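Local coordinates for Bis(5'-nucleosyl)-tetraphosphatase [asymmetrical] (Caenorhabditis elegans, PDB 1KTG), which splits diadenosine tetraphosphate asymmetrically into AMP and ATP, as a Nudix hydrolase that depends on divalent metal ions, at residues A[46-49]-A[50-53]; A[57-60]-A[61-65]. All coordinates share one frame; numbering follows the deposited sequence.

Contact 1 (A[46-49]-A[50-53]); sequences WQAA and IRET. With MG (magnesium ion), chain I; MG (magnesium ion), chain G; OH (hydroxide ion), chain D.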
loop_
_atom_site.group_PDB
_atom_site.type_symbol
_atom_site.label_atom_id
_atom_site.label_comp_id
_atom_site.label_asym_id
_atom_site.label_seq_id
_atom_site.Cartn_x
_atom_site.Cartn_y
_atom_site.Cartn_z
ATOM N N TRP A 46 -5.658 0.308 11.602
ATOM C CA TRP A 46 -4.833 -0.893 11.600
ATOM C C TRP A 46 -5.638 -2.057 11.030
ATOM O O TRP A 46 -5.199 -2.726 10.093
ATOM C CB TRP A 46 -4.369 -1.175 13.037
ATOM C CG TRP A 46 -3.525 -2.400 13.257
ATOM C CD1 TRP A 46 -3.910 -3.547 13.886
ATOM C CD2 TRP A 46 -2.136 -2.568 12.944
ATOM N NE1 TRP A 46 -2.862 -4.433 13.947
ATOM C CE2 TRP A 46 -1.761 -3.858 13.371
ATOM C CE3 TRP A 46 -1.175 -1.768 12.324
ATOM C CZ2 TRP A 46 -0.472 -4.352 13.215
ATOM C CZ3 TRP A 46 0.101 -2.265 12.161
ATOM C CH2 TRP A 46 0.442 -3.544 12.604
ATOM N N GLN A 47 -6.828 -2.285 11.579
ATOM C CA GLN A 47 -7.653 -3.403 11.136
ATOM C C GLN A 47 -7.997 -3.272 9.654
ATOM O O GLN A 47 -8.000 -4.250 8.912
ATOM C CB GLN A 47 -8.930 -3.490 11.977
ATOM C CG GLN A 47 -8.674 -3.900 13.430
ATOM C CD GLN A 47 -9.923 -3.840 14.294
ATOM O OE1 GLN A 47 -10.799 -3.016 14.066
ATOM N NE2 GLN A 47 -9.999 -4.718 15.292
ATOM N N ALA A 48 -8.299 -2.053 9.235
ATOM C CA ALA A 48 -8.701 -1.807 7.858
ATOM C C ALA A 48 -7.559 -2.117 6.886
ATOM O O ALA A 48 -7.746 -2.776 5.862
ATOM C CB ALA A 48 -9.160 -0.376 7.712
ATOM N N ALA A 49 -6.367 -1.661 7.231
ATOM C CA ALA A 49 -5.199 -1.869 6.383
ATOM C C ALA A 49 -4.929 -3.357 6.180
ATOM O O ALA A 49 -4.595 -3.803 5.086
ATOM C CB ALA A 49 -3.991 -1.205 7.004
ATOM N N ILE A 50 -5.058 -4.118 7.254
ATOM C CA ILE A 50 -4.815 -5.556 7.189
ATOM C C ILE A 50 -5.897 -6.250 6.361
ATOM O O ILE A 50 -5.605 -7.070 5.479
ATOM C CB ILE A 50 -4.737 -6.130 8.610
ATOM C CG1 ILE A 50 -3.503 -5.569 9.324
ATOM C CG2 ILE A 50 -4.686 -7.671 8.573
ATOM C CD1 ILE A 50 -3.462 -5.852 10.820
ATOM N N ARG A 51 -7.154 -5.909 6.623
ATOM C CA ARG A 51 -8.259 -6.552 5.920
ATOM C C ARG A 51 -8.240 -6.220 4.430
ATOM O O ARG A 51 -8.459 -7.084 3.583
ATOM C CB ARG A 51 -9.599 -6.154 6.535
ATOM C CG ARG A 51 -10.811 -6.674 5.761
ATOM C CD ARG A 51 -12.138 -6.118 6.239
ATOM N NE ARG A 51 -12.044 -4.672 6.409
ATOM C CZ ARG A 51 -12.024 -3.798 5.412
ATOM N NH1 ARG A 51 -12.117 -4.215 4.162
ATOM N NH2 ARG A 51 -11.908 -2.494 5.669
ATOM N N GLU A 52 -7.990 -4.965 4.107
ATOM C CA GLU A 52 -7.947 -4.559 2.700
ATOM C C GLU A 52 -6.787 -5.221 1.976
ATOM O O GLU A 52 -6.876 -5.544 0.788
ATOM C CB GLU A 52 -7.864 -3.036 2.584
ATOM C CG GLU A 52 -9.155 -2.330 2.990
ATOM C CD GLU A 52 -10.240 -2.358 1.922
ATOM O OE1 GLU A 52 -9.931 -2.638 0.744
ATOM O OE2 GLU A 52 -11.410 -2.074 2.266
ATOM N N THR A 53 -5.694 -5.438 2.693
ATOM C CA THR A 53 -4.564 -6.114 2.084
ATOM C C THR A 53 -4.941 -7.544 1.741
ATOM O O THR A 53 -4.628 -8.039 0.650
ATOM C CB THR A 53 -3.375 -6.075 3.017
ATOM O OG1 THR A 53 -2.885 -4.734 3.051
ATOM C CG2 THR A 53 -2.221 -6.903 2.467
HETATM MG MG MG I . -10.774 -2.547 -1.155
HETATM MG MG MG G . -13.041 -1.348 1.277
HETATM O O OH D . -12.823 -2.540 -0.464
HETATM O O HOH W 1 -14.135 -3.182 2.142
HETATM O O HOH W 2 -14.954 -0.819 0.363
HETATM O O HOH W 3 -13.737 -0.454 2.970
HETATM O O HOH W 4 -11.035 -4.710 -1.035
#
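Trp46 to Ile50, Gln47 to Arg51, Ala48 to Glu52 and Ala49 to Thr53 are joined by successive i to i+4 backbone hydrogen bonds. Residues 46-53 are therefore two unbroken turns of one helix, and all of them belong to the Nudix box. Ala48 O takes the N-H of Glu52 at 2.8 Å. Ala49 O takes two donors from one residue, Thr53 N at 3.1 Å and Thr53 OG1 at 2.8 Å. They come from opposite faces of the carbonyl plane, and the threonine hydroxyl is satisfied within the helix.

The Trp46 side chain leaves anti to the backbone N (chi1 179°), which brings its indole to Ile50. The Ile50 CD1 methyl sits over one face of the Trp46 indole, 3.7 Å from the centroid of its five-membered ring, a CH-pi contact.

Glu52 is a metal ligand of the active site. Its chain bends at chi2 (-79°), and its carboxylate bridges two magnesium ions. Glu52 OE1 binds one magnesium at 2.1 Å, and Glu52 OE2 binds the other at 2.0 Å. The hydroxide ligates both metals. Glu56 and Glu103 share the magnesium held by OE1. Arg51 NH1 forms a salt bridge to Glu52 OE2 at 2.9 Å. It arrives well above the carboxylate plane, while the oxygen lies nearly in the guanidinium plane. Arg51 also makes salt bridges to Glu43 and Glu55, so its guanidinium is fixed among acidic groups and probably helps position the Glu52 carboxylate.

Ala48 packs on the loop residues Val39 and Glu43. Ala49 rests on Ala6 and Leu8 of strand 3-14, and Thr53 also touches Leu8. Trp46 meets Trp88 edge-to-face and touches Ile66 and Glu68 of strand 64-78.

Contact 2 (A[57-60]-A[61-65]); sequences ANIT and KEQLT
Gln63 folds back over Thr60, and its side chain can be followed atom by atom. Gln63 CB lies 3.5 Å from Thr60 O. Gln63 CG stands beside the backbone N, anti to the carbonyl carbon (chi1 -66°), and comes 3.3 Å from Thr60 OG1. CD passes the same hydroxyl at slightly longer range. The chain runs extended beyond CG, and this carries OE1 to the backbone N-H of Thr60. That hydrogen bond is short, 2.6 Å from Thr60 N to Gln63 OE1, and almost straight at the hydrogen (176°). The donor lies somewhat tilted from the amide carbonyl plane.

The backbone of Gln63 answers in the other direction. Gln63 N bonds to Thr60 O at 3.0 Å, from well above the plane of that carbonyl, and only weakly to Thr60 OG1. Side chain to N-H both ways between residues three apart is the pattern of a capping box. Here it resembles one at the start of the 3-10 segment 61-63, with its hydroxyl half weak. This turn leads from the end of the Nudix-box helix into strand 64-78.

Thr60 OG1 is placed between its own backbone N and carbonyl carbon (chi1 73°). It faces both Gln63 OE1 and Glu62 OE1, the latter at 3.2 Å. On the inner side Ile59 CG2 meets Leu64 CD2 at 3.6 Å, the two side chains crossing at about a right angle. Both residues also pack on Leu92 of strand 81-92, and Leu64 reaches Leu8 and Ile10 of strand 3-14.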
loop_
_atom_site.group_PDB
_atom_site.type_symbol
_atom_site.label_atom_id
_atom_site.label_comp_id
_atom_site.label_asym_id
_atom_site.label_seq_id
_atom_site.Cartn_x
_atom_site.Cartn_y
_atom_site.Cartn_z
ATOM N N ALA A 57 -5.089 -8.145 -2.323
ATOM C CA ALA A 57 -3.884 -8.801 -2.833
ATOM C C ALA A 57 -3.740 -10.249 -2.382
ATOM O O ALA A 57 -2.808 -10.932 -2.797
ATOM C CB ALA A 57 -2.671 -8.006 -2.442
ATOM N N ASN A 58 -4.656 -10.709 -1.537
ATOM C CA ASN A 58 -4.641 -12.078 -1.027
ATOM C C ASN A 58 -3.391 -12.361 -0.189
ATOM O O ASN A 58 -2.865 -13.473 -0.198
ATOM C CB ASN A 58 -4.773 -13.091 -2.167
ATOM C CG ASN A 58 -5.404 -14.393 -1.729
ATOM O OD1 ASN A 58 -5.204 -15.427 -2.361
ATOM N ND2 ASN A 58 -6.183 -14.355 -0.661
ATOM N N ILE A 59 -2.928 -11.328 0.520
ATOM C CA ILE A 59 -1.810 -11.442 1.447
ATOM C C ILE A 59 -2.365 -11.303 2.867
ATOM O O ILE A 59 -3.017 -10.294 3.200
ATOM C CB ILE A 59 -0.765 -10.364 1.181
ATOM C CG1 ILE A 59 -0.143 -10.568 -0.199
ATOM C CG2 ILE A 59 0.310 -10.398 2.254
ATOM C CD1 ILE A 59 0.690 -9.396 -0.699
ATOM N N THR A 60 -2.086 -12.315 3.686
ATOM C CA THR A 60 -2.547 -12.381 5.067
ATOM C C THR A 60 -1.550 -11.753 6.036
ATOM O O THR A 60 -0.363 -11.578 5.730
ATOM C CB THR A 60 -2.777 -13.838 5.509
ATOM O OG1 THR A 60 -1.514 -14.496 5.706
ATOM C CG2 THR A 60 -3.487 -14.667 4.430
ATOM N N LYS A 61 -2.041 -11.443 7.227
ATOM C CA LYS A 61 -1.209 -10.834 8.254
ATOM C C LYS A 61 -0.017 -11.726 8.572
ATOM O O LYS A 61 1.086 -11.240 8.822
ATOM C CB LYS A 61 -2.043 -10.596 9.511
ATOM C CG LYS A 61 -1.241 -10.326 10.767
ATOM C CD LYS A 61 -0.723 -8.909 10.805
ATOM C CE LYS A 61 -0.083 -8.570 12.164
ATOM N NZ LYS A 61 -0.843 -9.059 13.337
ATOM N N GLU A 62 -0.240 -13.031 8.526
ATOM C CA GLU A 62 0.768 -14.009 8.893
ATOM C C GLU A 62 1.925 -14.061 7.892
ATOM O O GLU A 62 3.011 -14.514 8.212
ATOM C CB GLU A 62 0.121 -15.393 8.998
ATOM C CG GLU A 62 -0.964 -15.534 10.070
ATOM C CD GLU A 62 -2.207 -14.672 9.835
ATOM O OE1 GLU A 62 -2.719 -14.603 8.701
ATOM O OE2 GLU A 62 -2.687 -14.052 10.810
ATOM N N GLN A 63 1.668 -13.606 6.671
ATOM C CA GLN A 63 2.677 -13.590 5.623
ATOM C C GLN A 63 3.522 -12.324 5.681
ATOM O O GLN A 63 4.457 -12.163 4.909
ATOM C CB GLN A 63 1.986 -13.647 4.263
ATOM C CG GLN A 63 1.257 -14.937 3.991
ATOM C CD GLN A 63 0.397 -14.843 2.749
ATOM O OE1 GLN A 63 -0.727 -14.355 2.801
ATOM N NE2 GLN A 63 0.932 -15.294 1.628
ATOM N N LEU A 64 3.187 -11.424 6.599
ATOM C CA LEU A 64 3.830 -10.121 6.656
ATOM C C LEU A 64 4.571 -9.843 7.960
ATOM O O LEU A 64 4.205 -10.345 9.013
ATOM C CB LEU A 64 2.761 -9.025 6.517
ATOM C CG LEU A 64 1.965 -8.942 5.221
ATOM C CD1 LEU A 64 0.913 -7.841 5.361
ATOM C CD2 LEU A 64 2.888 -8.684 4.044
ATOM N N THR A 65 5.621 -9.034 7.857
ATOM C CA THR A 65 6.275 -8.439 9.015
ATOM C C THR A 65 5.966 -6.947 8.909
ATOM O O THR A 65 6.576 -6.231 8.107
ATOM C CB THR A 65 7.800 -8.658 9.007
ATOM O OG1 THR A 65 8.098 -10.050 9.163
ATOM C CG2 THR A 65 8.437 -8.023 10.237
#

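How the contacts relate
Contacts 1 and 2 follow one another along the chain, with centres about 10 Å apart. Contact 1 lies within helix 45-57, and contact 2 is the turn that takes the chain from that helix to strand 64-78. The turn packs back on the helix. Thr53 CG2 lies 3.6 Å from Ile59 O, and Ile50 CG2 lies 4.1 Å from Lys61 CB. Contact 1 bears directly on the active site, since it supplies a ligand of two magnesium ions. Contact 2 stands apart from it. The side chain of Asn58, in the Nudix box, is about 12 Å from a bound magnesium and about 13 Å from the hydroxide.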